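Local coordinates for protein D-ribitol-5-phosphate phosphatase (Bacteroides thetaiotaomicron, PDB 4JB3) that dephosphorylates D-ribitol 5-phosphate and D-ribitol 1-phosphate, and also acts on a phosphorylated ribitylaminouracil precursor of riboflavin, using magnesium as cofactor, at residues H125-N133 with T168-M178. Numbering follows the deposited sequence.
Sequences HVYLLSNTN and TKPAPEIFDFM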
loop_
_atom_site.group_PDB
_atom_site.type_symbol
_atom_site.label_atom_id
_atom_site.label_comp_id
_atom_site.label_asym_id
_atom_site.label_seq_id
_atom_site.Cartn_x
_atom_site.Cartn_y
_atom_site.Cartn_z
ATOM N N HIS A 125 -17.637 2.937 0.048
ATOM C CA HIS A 125 -16.878 2.190 -0.945
ATOM C C HIS A 125 -15.412 2.345 -0.583
ATOM O O HIS A 125 -14.939 3.454 -0.339
ATOM C CB HIS A 125 -17.146 2.713 -2.358
ATOM C CG HIS A 125 -18.591 2.672 -2.750
ATOM N ND1 HIS A 125 -19.230 1.507 -3.114
ATOM C CD2 HIS A 125 -19.522 3.653 -2.827
ATOM C CE1 HIS A 125 -20.494 1.770 -3.397
ATOM N NE2 HIS A 125 -20.695 3.066 -3.232
ATOM N N VAL A 126 -14.706 1.226 -0.505
ATOM C CA VAL A 126 -13.323 1.227 -0.064
ATOM C C VAL A 126 -12.451 0.677 -1.174
ATOM O O VAL A 126 -12.739 -0.386 -1.739
ATOM C CB VAL A 126 -13.153 0.383 1.210
ATOM C CG1 VAL A 126 -11.688 0.284 1.611
ATOM C CG2 VAL A 126 -13.999 0.970 2.339
ATOM N N TYR A 127 -11.385 1.397 -1.492
ATOM C CA TYR A 127 -10.457 0.969 -2.532
ATOM C C TYR A 127 -9.035 1.010 -2.043
ATOM O O TYR A 127 -8.703 1.764 -1.123
ATOM C CB TYR A 127 -10.574 1.873 -3.763
ATOM C CG TYR A 127 -11.968 1.953 -4.313
ATOM C CD1 TYR A 127 -12.463 0.945 -5.119
ATOM C CD2 TYR A 127 -12.793 3.031 -4.025
ATOM C CE1 TYR A 127 -13.737 1.002 -5.616
ATOM C CE2 TYR A 127 -14.075 3.104 -4.521
ATOM C CZ TYR A 127 -14.539 2.081 -5.323
ATOM O OH TYR A 127 -15.819 2.144 -5.832
ATOM N N LEU A 128 -8.178 0.215 -2.667
ATOM C CA LEU A 128 -6.750 0.307 -2.412
ATOM C C LEU A 128 -6.091 0.934 -3.622
ATOM O O LEU A 128 -6.449 0.627 -4.763
ATOM C CB LEU A 128 -6.149 -1.079 -2.177
ATOM C CG LEU A 128 -4.713 -1.132 -1.647
ATOM C CD1 LEU A 128 -4.724 -1.126 -0.120
ATOM C CD2 LEU A 128 -3.954 -2.345 -2.183
ATOM N N LEU A 129 -5.133 1.825 -3.386
ATOM C CA LEU A 129 -4.322 2.363 -4.478
ATOM C C LEU A 129 -2.898 2.364 -3.974
ATOM O O LEU A 129 -2.558 3.124 -3.060
ATOM C CB LEU A 129 -4.777 3.776 -4.862
ATOM C CG LEU A 129 -3.955 4.517 -5.923
ATOM C CD1 LEU A 129 -4.062 3.831 -7.279
ATOM C CD2 LEU A 129 -4.382 5.981 -6.037
ATOM N N SER A 130 -2.061 1.490 -4.532
ATOM C CA SER A 130 -0.758 1.270 -3.928
ATOM C C SER A 130 0.352 0.948 -4.897
ATOM O O SER A 130 0.151 0.244 -5.905
ATOM C CB SER A 130 -0.852 0.152 -2.884
ATOM O OG SER A 130 0.323 0.122 -2.086
ATOM N N ASN A 131 1.533 1.460 -4.574
ATOM C CA ASN A 131 2.758 0.990 -5.189
ATOM C C ASN A 131 3.141 -0.337 -4.575
ATOM O O ASN A 131 3.437 -0.431 -3.373
ATOM C CB ASN A 131 3.896 1.973 -4.949
ATOM C CG ASN A 131 3.712 3.265 -5.685
ATOM O OD1 ASN A 131 2.826 3.397 -6.528
ATOM N ND2 ASN A 131 4.557 4.239 -5.372
ATOM N N THR A 132 3.141 -1.370 -5.400
ATOM C CA THR A 132 3.434 -2.690 -4.897
ATOM C C THR A 132 3.912 -3.588 -6.026
ATOM O O THR A 132 4.203 -3.112 -7.123
ATOM C CB THR A 132 2.217 -3.267 -4.104
ATOM O OG1 THR A 132 2.616 -4.426 -3.362
ATOM C CG2 THR A 132 1.052 -3.597 -5.029
ATOM N N ASN A 133 4.012 -4.882 -5.742
ATOM C CA ASN A 133 4.604 -5.813 -6.676
ATOM C C ASN A 133 4.080 -7.215 -6.402
ATOM O O ASN A 133 3.477 -7.449 -5.350
ATOM C CB ASN A 133 6.134 -5.719 -6.604
ATOM C CG ASN A 133 6.680 -6.128 -5.266
ATOM O OD1 ASN A 133 6.638 -7.303 -4.901
ATOM N ND2 ASN A 133 7.202 -5.160 -4.522
ATOM N N THR A 168 3.690 4.241 -11.088
ATOM C CA THR A 168 3.718 4.313 -9.630
ATOM C C THR A 168 3.352 5.709 -9.148
ATOM O O THR A 168 3.717 6.704 -9.793
ATOM C CB THR A 168 5.105 3.949 -9.053
ATOM O OG1 THR A 168 6.129 4.572 -9.840
ATOM C CG2 THR A 168 5.304 2.456 -9.068
ATOM N N LYS A 169 2.641 5.781 -8.022
ATOM C CA LYS A 169 2.422 7.054 -7.333
ATOM C C LYS A 169 3.807 7.646 -7.080
ATOM O O LYS A 169 4.733 6.908 -6.736
ATOM C CB LYS A 169 1.706 6.825 -5.998
ATOM C CG LYS A 169 0.306 6.210 -6.128
ATOM C CD LYS A 169 -0.365 6.133 -4.750
ATOM C CE LYS A 169 0.313 5.075 -3.936
ATOM N NZ LYS A 169 -0.275 4.941 -2.588
ATOM N N PRO A 170 3.956 8.970 -7.214
ATOM C CA PRO A 170 2.893 9.970 -7.349
ATOM C C PRO A 170 2.538 10.338 -8.790
ATOM O O PRO A 170 2.041 11.440 -9.005
ATOM C CB PRO A 170 3.493 11.180 -6.630
ATOM C CG PRO A 170 4.951 11.098 -7.000
ATOM C CD PRO A 170 5.274 9.612 -7.033
ATOM N N ALA A 171 2.764 9.448 -9.751
ATOM C CA ALA A 171 2.375 9.747 -11.130
ATOM C C ALA A 171 0.873 10.004 -11.203
ATOM O O ALA A 171 0.082 9.185 -10.714
ATOM C CB ALA A 171 2.751 8.602 -12.050
ATOM N N PRO A 172 0.472 11.133 -11.808
ATOM C CA PRO A 172 -0.958 11.440 -11.896
ATOM C C PRO A 172 -1.710 10.342 -12.643
ATOM O O PRO A 172 -2.893 10.136 -12.377
ATOM C CB PRO A 172 -0.992 12.743 -12.703
ATOM C CG PRO A 172 0.346 13.362 -12.494
ATOM C CD PRO A 172 1.308 12.210 -12.366
ATOM N N GLU A 173 -1.029 9.637 -13.545
ATOM C CA GLU A 173 -1.679 8.633 -14.383
ATOM C C GLU A 173 -2.328 7.495 -13.584
ATOM O O GLU A 173 -3.363 6.970 -13.992
ATOM C CB GLU A 173 -0.681 8.055 -15.391
ATOM C CG GLU A 173 -0.195 9.054 -16.448
ATOM C CD GLU A 173 1.126 9.714 -16.088
ATOM O OE1 GLU A 173 1.377 9.941 -14.888
ATOM O OE2 GLU A 173 1.918 10.000 -17.013
ATOM N N ILE A 174 -1.730 7.102 -12.464
ATOM C CA ILE A 174 -2.293 5.989 -11.700
ATOM C C ILE A 174 -3.585 6.440 -11.006
ATOM O O ILE A 174 -4.564 5.694 -10.948
ATOM C CB ILE A 174 -1.269 5.341 -10.734
ATOM C CG1 ILE A 174 -1.770 3.971 -10.268
ATOM C CG2 ILE A 174 -0.946 6.257 -9.554
ATOM C CD1 ILE A 174 -0.831 3.292 -9.279
ATOM N N PHE A 175 -3.603 7.683 -10.538
ATOM C CA PHE A 175 -4.802 8.253 -9.937
ATOM C C PHE A 175 -5.896 8.389 -10.987
ATOM O O PHE A 175 -7.065 8.103 -10.729
ATOM C CB PHE A 175 -4.497 9.630 -9.372
ATOM C CG PHE A 175 -3.669 9.613 -8.121
ATOM C CD1 PHE A 175 -2.284 9.598 -8.187
ATOM C CD2 PHE A 175 -4.276 9.635 -6.875
ATOM C CE1 PHE A 175 -1.515 9.591 -7.027
ATOM C CE2 PHE A 175 -3.522 9.636 -5.720
ATOM C CZ PHE A 175 -2.141 9.614 -5.792
ATOM N N ASP A 176 -5.508 8.832 -12.176
ATOM C CA ASP A 176 -6.460 8.984 -13.271
ATOM C C ASP A 176 -7.122 7.657 -13.656
ATOM O O ASP A 176 -8.338 7.609 -13.878
ATOM C CB ASP A 176 -5.779 9.616 -14.485
ATOM C CG ASP A 176 -6.744 9.891 -15.611
ATOM O OD1 ASP A 176 -7.581 10.808 -15.460
ATOM O OD2 ASP A 176 -6.660 9.197 -16.649
ATOM N N PHE A 177 -6.340 6.587 -13.734
ATOM C CA PHE A 177 -6.917 5.290 -14.054
ATOM C C PHE A 177 -7.942 4.914 -13.009
ATOM O O PHE A 177 -9.048 4.482 -13.339
ATOM C CB PHE A 177 -5.865 4.185 -14.112
ATOM C CG PHE A 177 -6.451 2.829 -14.423
ATOM C CD1 PHE A 177 -6.898 1.991 -13.407
ATOM C CD2 PHE A 177 -6.572 2.404 -15.735
ATOM C CE1 PHE A 177 -7.452 0.757 -13.695
ATOM C CE2 PHE A 177 -7.125 1.170 -16.031
ATOM C CZ PHE A 177 -7.561 0.345 -15.007
ATOM N N MET A 178 -7.570 5.074 -11.746
ATOM C CA MET A 178 -8.437 4.689 -10.644
ATOM C C MET A 178 -9.740 5.485 -10.666
ATOM O O MET A 178 -10.825 4.928 -10.483
ATOM C CB MET A 178 -7.695 4.858 -9.317
ATOM C CG MET A 178 -8.503 4.462 -8.113
ATOM S SD MET A 178 -9.456 5.829 -7.465
ATOM C CE MET A 178 -10.551 4.927 -6.376
HETATM O O HOH W 1 2.212 3.224 -2.315
#
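Leu-129 fits under helix 172-178 where that helix packs against strand 125-130 of the Rossmann-like parallel sheet of a HAD phosphatase, the two running nearly antiparallel at 161°. This is the tight part. With CG anti to the backbone N (chi1 176°), the leucine sends its methyls two ways: CD1 meets Ile-174 CG1 at 3.8 Å, while CD2 sits over one face of the Phe-175 ring, offset toward its rim, as a CH-pi contact 4.0 Å from the centroid. Toward the start of the strand the packing thins: in one of its two modelled conformers, Met-178 puts CE 3.8 Å from CD2 of the partly exposed Tyr-127.

At the strand's C-terminal end polar bonds take over. Asn-131 turns its amide to the backbone of Lys-169: OD1 takes the Lys-169 N-H on a lone pair (2.8 Å), and ND2 gives a nearly straight bond (169°) to Lys-169 O while also reaching Tyr-62 O. An alanine here would remove both of these amide bonds and would probably let the segment before cis Pro-170 shift, and the lysine with it. Lys-169, consistent with the conserved HAD active-site lysine, is salt-bridged to Asp-193 and to the predicted nucleophile Asp-30, which Ser-130 OG also holds. The chain of Lys-169 bends at chi3, bringing its NZ 3.0 Å from Leu-129 O in a hydrogen bond; a water accepts from Asn-131 N and, weakly, from Lys-169 NZ.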